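Local coordinates for protein endo-beta-1,4-glucanase (Ampullaria crossean, PDB 5XBU) that probably hydrolyses internal beta-1,4-glucosidic bonds of cellulose as a family 45 endoglucanase, at residues Q10-A13 with H14-R18; D142-Q146 with V147-E151; P168-L171 with Q172-Q176. One frame throughout, in Å; residues are numbered along the deposited sequence. Where two conformers were deposited one is given.

Interaction 1: residues Q10-A13 with H14-R18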
loop_
_atom_site.group_PDB
_atom_site.type_symbol
_atom_site.label_atom_id
_atom_site.label_comp_id
_atom_site.label_asym_id
_atom_site.label_seq_id
_atom_site.Cartn_x
_atom_site.Cartn_y
_atom_site.Cartn_z
ATOM N N GLN A 10 -6.733 -1.413 -17.880
ATOM C CA GLN A 10 -6.031 -1.325 -19.168
ATOM C C GLN A 10 -4.903 -0.294 -19.107
ATOM O O GLN A 10 -5.104 0.805 -18.587
ATOM C CB GLN A 10 -7.027 -0.932 -20.246
ATOM C CG GLN A 10 -8.058 -2.058 -20.324
ATOM C CD GLN A 10 -9.108 -2.001 -21.450
ATOM O OE1 GLN A 10 -10.245 -1.569 -21.192
ATOM N NE2 GLN A 10 -8.800 -2.588 -22.633
ATOM N N PRO A 11 -3.712 -0.603 -19.640
ATOM C CA PRO A 11 -2.686 0.429 -19.740
ATOM C C PRO A 11 -3.156 1.573 -20.623
ATOM O O PRO A 11 -3.676 1.361 -21.721
ATOM C CB PRO A 11 -1.507 -0.318 -20.365
ATOM C CG PRO A 11 -1.766 -1.764 -20.154
ATOM C CD PRO A 11 -3.216 -1.920 -20.077
ATOM N N ASP A 12 -2.909 2.797 -20.162
ATOM C CA ASP A 12 -3.139 3.982 -20.967
ATOM C C ASP A 12 -1.985 4.181 -21.949
ATOM O O ASP A 12 -1.075 3.355 -22.046
ATOM C CB ASP A 12 -3.488 5.198 -20.102
ATOM C CG ASP A 12 -2.310 5.790 -19.324
ATOM O OD1 ASP A 12 -1.152 5.378 -19.511
ATOM O OD2 ASP A 12 -2.588 6.705 -18.516
ATOM N N ALA A 13 -2.002 5.305 -22.668
ATOM C CA ALA A 13 -0.970 5.578 -23.668
ATOM C C ALA A 13 0.416 5.681 -23.061
ATOM O O ALA A 13 1.416 5.515 -23.765
ATOM C CB ALA A 13 -1.301 6.857 -24.418
ATOM N N HIS A 14 0.493 5.952 -21.763
ATOM C CA HIS A 14 1.755 6.110 -21.054
ATOM C C HIS A 14 2.126 4.867 -20.274
ATOM O O HIS A 14 3.092 4.894 -19.516
ATOM C CB HIS A 14 1.689 7.317 -20.123
ATOM C CG HIS A 14 1.297 8.560 -20.838
ATOM N ND1 HIS A 14 0.029 9.099 -20.775
ATOM C CD2 HIS A 14 1.980 9.311 -21.728
ATOM C CE1 HIS A 14 -0.036 10.159 -21.563
ATOM N NE2 HIS A 14 1.141 10.318 -22.145
ATOM N N GLY A 15 1.355 3.784 -20.432
ATOM C CA GLY A 15 1.619 2.531 -19.774
ATOM C C GLY A 15 1.003 2.362 -18.404
ATOM O O GLY A 15 1.187 1.311 -17.795
ATOM N N VAL A 16 0.274 3.346 -17.911
ATOM C CA VAL A 16 -0.265 3.299 -16.555
ATOM C C VAL A 16 -1.624 2.598 -16.604
ATOM O O VAL A 16 -2.533 3.032 -17.315
ATOM C CB VAL A 16 -0.410 4.703 -15.974
ATOM C CG1 VAL A 16 -1.040 4.625 -14.609
ATOM C CG2 VAL A 16 0.967 5.371 -15.876
ATOM N N ARG A 17 -1.778 1.539 -15.817
ATOM C CA ARG A 17 -3.049 0.830 -15.786
ATOM C C ARG A 17 -4.096 1.629 -15.030
ATOM O O ARG A 17 -3.851 2.106 -13.909
ATOM C CB ARG A 17 -2.863 -0.564 -15.194
ATOM C CG ARG A 17 -2.177 -1.503 -16.171
ATOM C CD ARG A 17 -2.038 -2.889 -15.590
ATOM N NE ARG A 17 -1.343 -3.809 -16.482
ATOM C CZ ARG A 17 -1.929 -4.597 -17.383
ATOM N NH1 ARG A 17 -3.242 -4.561 -17.564
ATOM N NH2 ARG A 17 -1.177 -5.412 -18.086
ATOM N N ARG A 18 -5.263 1.776 -15.659
ATOM C CA ARG A 18 -6.363 2.562 -15.126
ATOM C C ARG A 18 -7.667 1.813 -15.315
ATOM O O ARG A 18 -7.767 0.906 -16.135
ATOM C CB ARG A 18 -6.456 3.911 -15.828
ATOM C CG ARG A 18 -5.136 4.726 -15.678
ATOM C CD ARG A 18 -5.298 6.131 -16.219
ATOM N NE ARG A 18 -4.030 6.864 -16.091
ATOM C CZ ARG A 18 -3.563 7.469 -14.991
ATOM N NH1 ARG A 18 -4.261 7.475 -13.861
ATOM N NH2 ARG A 18 -2.367 8.068 -15.028
HETATM O O HOH W 1 -0.933 8.478 -17.395
#

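Interaction 2: residues D142-Q146 with V147-E151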
loop_
_atom_site.group_PDB
_atom_site.type_symbol
_atom_site.label_atom_id
_atom_site.label_comp_id
_atom_site.label_asym_id
_atom_site.label_seq_id
_atom_site.Cartn_x
_atom_site.Cartn_y
_atom_site.Cartn_z
ATOM N N ASP A 142 1.583 -2.996 -0.162
ATOM C CA ASP A 142 1.802 -4.228 0.577
ATOM C C ASP A 142 0.973 -4.129 1.850
ATOM O O ASP A 142 1.108 -3.171 2.611
ATOM C CB ASP A 142 3.291 -4.408 0.866
ATOM C CG ASP A 142 3.719 -5.862 0.947
ATOM O OD1 ASP A 142 2.872 -6.760 0.834
ATOM O OD2 ASP A 142 4.939 -6.061 1.138
ATOM N N LEU A 143 0.100 -5.093 2.082
ATOM C CA LEU A 143 -0.899 -4.978 3.131
ATOM C C LEU A 143 -0.502 -5.850 4.326
ATOM O O LEU A 143 -0.295 -7.053 4.183
ATOM C CB LEU A 143 -2.282 -5.408 2.608
ATOM C CG LEU A 143 -2.703 -4.694 1.298
ATOM C CD1 LEU A 143 -4.047 -5.200 0.873
ATOM C CD2 LEU A 143 -2.716 -3.179 1.459
ATOM N N GLN A 144 -0.411 -5.238 5.506
ATOM C CA GLN A 144 -0.044 -5.964 6.730
ATOM C C GLN A 144 -1.079 -7.047 7.024
ATOM O O GLN A 144 -2.284 -6.781 7.047
ATOM C CB GLN A 144 -0.009 -4.959 7.871
ATOM C CG GLN A 144 0.260 -5.552 9.258
ATOM C CD GLN A 144 1.608 -6.198 9.380
ATOM O OE1 GLN A 144 1.723 -7.425 9.391
ATOM N NE2 GLN A 144 2.661 -5.362 9.450
ATOM N N ASP A 145 -0.592 -8.264 7.287
ATOM C CA ASP A 145 -1.475 -9.407 7.498
ATOM C C ASP A 145 -1.090 -10.204 8.741
ATOM O O ASP A 145 -1.477 -11.367 8.851
ATOM C CB ASP A 145 -1.497 -10.317 6.251
ATOM C CG ASP A 145 -2.663 -11.333 6.245
ATOM O OD1 ASP A 145 -3.800 -11.021 6.689
ATOM O OD2 ASP A 145 -2.431 -12.465 5.782
ATOM N N GLN A 146 -0.354 -9.600 9.687
ATOM C CA GLN A 146 0.174 -10.349 10.830
ATOM C C GLN A 146 -0.902 -11.143 11.548
ATOM O O GLN A 146 -0.651 -12.272 11.980
ATOM C CB GLN A 146 0.914 -9.416 11.802
ATOM C CG GLN A 146 1.365 -10.084 13.128
ATOM C CD GLN A 146 2.874 -10.137 13.318
ATOM O OE1 GLN A 146 3.643 -10.097 12.373
ATOM N NE2 GLN A 146 3.298 -10.249 14.568
ATOM N N VAL A 147 -2.098 -10.576 11.708
ATOM C CA VAL A 147 -3.175 -11.239 12.451
ATOM C C VAL A 147 -4.296 -11.723 11.532
ATOM O O VAL A 147 -5.422 -12.004 11.986
ATOM C CB VAL A 147 -3.692 -10.375 13.611
ATOM C CG1 VAL A 147 -2.544 -9.941 14.485
ATOM C CG2 VAL A 147 -4.499 -9.174 13.111
ATOM N N GLY A 148 -4.003 -11.858 10.247
ATOM C CA GLY A 148 -4.994 -12.377 9.336
ATOM C C GLY A 148 -6.025 -11.371 8.882
ATOM O O GLY A 148 -7.069 -11.776 8.354
ATOM N N GLN A 149 -5.758 -10.069 9.038
ATOM C CA GLN A 149 -6.771 -9.075 8.691
ATOM C C GLN A 149 -7.012 -8.979 7.192
ATOM O O GLN A 149 -8.114 -8.590 6.761
ATOM C CB GLN A 149 -6.406 -7.708 9.267
ATOM C CG GLN A 149 -5.069 -7.066 8.803
ATOM C CD GLN A 149 -3.893 -7.424 9.709
ATOM O OE1 GLN A 149 -3.607 -8.597 9.973
ATOM N NE2 GLN A 149 -3.208 -6.396 10.211
ATOM N N VAL A 150 -6.009 -9.318 6.376
ATOM C CA VAL A 150 -6.206 -9.359 4.921
ATOM C C VAL A 150 -6.810 -10.691 4.526
ATOM O O VAL A 150 -7.684 -10.747 3.656
ATOM C CB VAL A 150 -4.903 -9.062 4.158
ATOM C CG1 VAL A 150 -5.182 -8.998 2.664
ATOM C CG2 VAL A 150 -4.334 -7.746 4.638
ATOM N N GLU A 151 -6.399 -11.786 5.183
ATOM C CA GLU A 151 -7.052 -13.071 4.973
ATOM C C GLU A 151 -8.543 -12.957 5.236
ATOM O O GLU A 151 -9.348 -13.559 4.515
ATOM C CB GLU A 151 -6.425 -14.118 5.895
ATOM C CG GLU A 151 -7.095 -15.480 5.840
ATOM C CD GLU A 151 -6.914 -16.179 4.504
ATOM O OE1 GLU A 151 -5.986 -15.791 3.756
ATOM O OE2 GLU A 151 -7.701 -17.109 4.206
#

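Interaction 3: residues P168-L171 with Q172-Q176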
loop_
_atom_site.group_PDB
_atom_site.type_symbol
_atom_site.label_atom_id
_atom_site.label_comp_id
_atom_site.label_asym_id
_atom_site.label_seq_id
_atom_site.Cartn_x
_atom_site.Cartn_y
_atom_site.Cartn_z
ATOM N N PRO A 168 -9.900 7.574 8.770
ATOM C CA PRO A 168 -10.893 7.396 9.816
ATOM C C PRO A 168 -10.314 7.844 11.156
ATOM O O PRO A 168 -9.102 7.783 11.393
ATOM C CB PRO A 168 -11.149 5.888 9.770
ATOM C CG PRO A 168 -10.819 5.491 8.302
ATOM C CD PRO A 168 -9.605 6.315 8.062
ATOM N N GLY A 169 -11.203 8.285 12.050
ATOM C CA GLY A 169 -10.737 8.907 13.279
ATOM C C GLY A 169 -9.875 7.999 14.137
ATOM O O GLY A 169 -8.927 8.450 14.774
ATOM N N ASP A 170 -10.191 6.706 14.175
ATOM C CA ASP A 170 -9.388 5.814 15.002
ATOM C C ASP A 170 -7.969 5.692 14.466
ATOM O O ASP A 170 -7.008 5.660 15.244
ATOM C CB ASP A 170 -10.031 4.436 15.108
ATOM C CG ASP A 170 -10.082 3.712 13.779
ATOM O OD1 ASP A 170 -10.725 4.232 12.845
ATOM O OD2 ASP A 170 -9.491 2.617 13.674
ATOM N N LEU A 171 -7.816 5.632 13.139
ATOM C CA LEU A 171 -6.491 5.533 12.536
ATOM C C LEU A 171 -5.726 6.831 12.704
ATOM O O LEU A 171 -4.518 6.816 12.957
ATOM C CB LEU A 171 -6.614 5.128 11.063
ATOM C CG LEU A 171 -6.950 3.654 10.848
ATOM C CD1 LEU A 171 -7.331 3.403 9.404
ATOM C CD2 LEU A 171 -5.799 2.769 11.262
ATOM N N GLN A 172 -6.429 7.950 12.596
ATOM C CA GLN A 172 -5.793 9.244 12.807
ATOM C C GLN A 172 -5.249 9.363 14.228
ATOM O O GLN A 172 -4.141 9.875 14.447
ATOM C CB GLN A 172 -6.812 10.334 12.504
ATOM C CG GLN A 172 -6.253 11.720 12.518
ATOM C CD GLN A 172 -5.718 12.133 11.165
ATOM O OE1 GLN A 172 -5.531 11.308 10.269
ATOM N NE2 GLN A 172 -5.481 13.425 11.009
ATOM N N ALA A 173 -6.013 8.874 15.210
ATOM C CA ALA A 173 -5.554 8.888 16.592
ATOM C C ALA A 173 -4.387 7.934 16.806
ATOM O O ALA A 173 -3.440 8.256 17.532
ATOM C CB ALA A 173 -6.714 8.577 17.538
ATOM N N ASN A 174 -4.449 6.743 16.199
ATOM C CA ASN A 174 -3.321 5.822 16.260
ATOM C C ASN A 174 -2.052 6.493 15.751
ATOM O O ASN A 174 -0.983 6.392 16.362
ATOM C CB ASN A 174 -3.584 4.586 15.382
ATOM C CG ASN A 174 -4.606 3.596 15.938
ATOM O OD1 ASN A 174 -5.327 2.989 15.154
ATOM N ND2 ASN A 174 -4.630 3.371 17.242
ATOM N N TYR A 175 -2.146 7.163 14.594
ATOM C CA TYR A 175 -0.956 7.712 13.952
ATOM C C TYR A 175 -0.278 8.770 14.822
ATOM O O TYR A 175 0.937 8.963 14.744
ATOM C CB TYR A 175 -1.295 8.289 12.557
ATOM C CG TYR A 175 -0.017 8.660 11.843
ATOM C CD1 TYR A 175 0.909 7.676 11.489
ATOM C CD2 TYR A 175 0.330 9.990 11.631
ATOM C CE1 TYR A 175 2.150 8.002 10.962
ATOM C CE2 TYR A 175 1.566 10.334 11.070
ATOM C CZ TYR A 175 2.455 9.332 10.765
ATOM O OH TYR A 175 3.693 9.659 10.255
ATOM N N GLN A 176 -1.056 9.458 15.654
ATOM C CA GLN A 176 -0.505 10.493 16.523
ATOM C C GLN A 176 0.582 9.968 17.439
ATOM O O GLN A 176 1.453 10.735 17.857
ATOM C CB GLN A 176 -1.635 11.177 17.290
ATOM C CG GLN A 176 -2.455 12.032 16.345
ATOM C CD GLN A 176 -3.828 12.406 16.828
ATOM O OE1 GLN A 176 -4.285 11.973 17.880
ATOM N NE2 GLN A 176 -4.498 13.236 16.038
#

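Interaction 1: residues Q10-A13 with H14-R18
Gln-10 pairs with Arg-18 through the backbone: Arg-18 N donates to Gln-10 O at 3.1 Å. Pro-11 comes next and sits opposite Arg-17 as a non-hydrogen-bonded antiparallel pair. Their side chains run alongside each other. Pro-11 CG rests 4.0 Å above the guanidinium plane of Arg-17, over its centre, while Arg-17 NH1 is hydrogen-bonded to Cys-9 O.

Asp-12 does most of the work. Its backbone N donates to Val-16 O at 2.9 Å. Its CG stands between the backbone N and the carbonyl carbon (chi1 73°), which brings the carboxylate over the turn. Asp-12 OD1 accepts from His-14 N at 2.8 Å and from Val-16 N at 3.0 Å, the two donors reaching it from opposite faces of the carboxylate. The first of these bonds closes an Asx turn. Asp-12 OD2 forms a nearly straight salt bridge with Arg-18 NE at 2.8 Å. OD2 lies in the guanidinium plane of Arg-18, although the two flat groups are 43° apart. A water links Asp-12 OD2 to Arg-18 NH2, and Val-16 CG1 lies over a guanidinium face of Arg-18.

Ala-13 carries the chain round, its CB over one face of the His-14 ring. Gly-15 N then donates to Asp-12 O at 2.9 Å. A type I turn whose fourth residue, Gly-15, has a positive phi is the mark of a beta hairpin with a G1 bulge.

Interaction 2: residues D142-Q146 with V147-E151
Asp-145 reaches across the turn to the backbone of Val-150 and Glu-151. Its CG is anti to the backbone N (chi1 -165°), and this extends the carboxylate toward the start of a short helical run. Asp-145 OD1 accepts from Val-150 N at 2.8 Å and from Glu-151 N at 3.1 Å. Both donors come from the same face of the carboxylate, and the second bond is the straighter one.

Within the same loop, a type I turn runs from Asp-145 to Gly-148. Gly-148 N donates to Asp-145 O at 2.9 Å. Gly-148 has a positive phi, where a CB would jam against the preceding carbonyl.

Gln-149 folds back on the turn. Its CG lies between the backbone N and the carbonyl carbon (chi1 60°), and the chain bends again at chi2. Gln-149 OE1 therefore accepts Val-147 N at 3.0 Å, in the plane of the amide carbonyl. Gln-149 NE2 is hydrogen-bonded to Leu-53 O and Lys-55 O. The amide of Gln-144 is turned 33° from that of Gln-149, and its OE1 takes a weak bond from Gln-146 N.

Val-150 directs CG2 inward, 3.7 Å from Leu-143 CB and 3.3 Å from Gln-144 O. Trp-155 touches both Val-150 and Leu-143.

Two N-H donors on Asp-145 OD1 would be expected to favour an ionised carboxylate. Arg-29, salt-bridged to Glu-151 and in a long, weak ion pair with Asp-145 OD2, would probably add to that effect. The nearby Glu-151 carboxylate would probably offset part of it.

Interaction 3: residues P168-L171 with Q172-Q176
The side chain of Asn-174 lies back over the preceding helical turn, against Asp-170 and Leu-171. Its CG is beside the backbone N and anti to the carbonyl carbon (chi1 -73°), which sets Asn-174 CG 3.2 Å from Asp-170 O. The same carbonyl oxygen accepts Asn-174 N at 2.9 Å. Asn-174 OD1 and Leu-171 CD2 come within 3.9 Å as the two side chains cross obliquely. The polar end of Asn-174 is used elsewhere: Lys-55 NZ bonds to its OD1 and forms a salt bridge with Asp-170 OD2. One lysine thus ties two side chains, four residues apart, on the same side of the helix. An alanine here would remove the amide, which is likely to leave Lys-55 held on this helix by Asp-170 and to thin the cover beside Leu-171 CD2.

These residues belong to the short alpha helix 169-175, which covers part of strand 104-108 in the double-psi beta-barrel fold of this family. Pro-168 holds the N-cap position, and Pro-168 O accepts Gln-172 N at 2.9 Å, nearly in line with the carbonyl bond. The i to i+4 bonding continues from Ala-173 N to Gly-169 O at 3.0 Å and from Tyr-175 N to Leu-171 O at 2.9 Å, these donors tilted from the carbonyl plane.

Leu-171 and Tyr-175 are one helical turn apart, and both touch Met-107. Leu-171 is buried. The ring of Tyr-175 swings away from the first segment, its CG anti to the backbone N, and touches Cys-78 and Cys-180. Both cysteines are in disulfides, Cys-78 with Cys-38 and Cys-180 with Cys-74.

The three contacts are local and do not touch. Interaction 1 is a surface hairpin whose strands join the mixed sheet through strand 22-30. Interaction 2 leaves strand 140-144 of the same sheet and is partly buried. Their centres are about 29 Å apart, on opposite sides of the chain centre. Interaction 3 is a surface helix, its centre about 18 Å from that of interaction 2. Lys-55 connects these two, its carbonyl meeting Gln-149 and its amine Asp-170 and Asn-174. An aspartate oxygen takes two backbone N-H groups in both turns, but in interaction 1 the carboxylate also forms a salt bridge across the segments. Interaction 3 rests on backbone helix bonds.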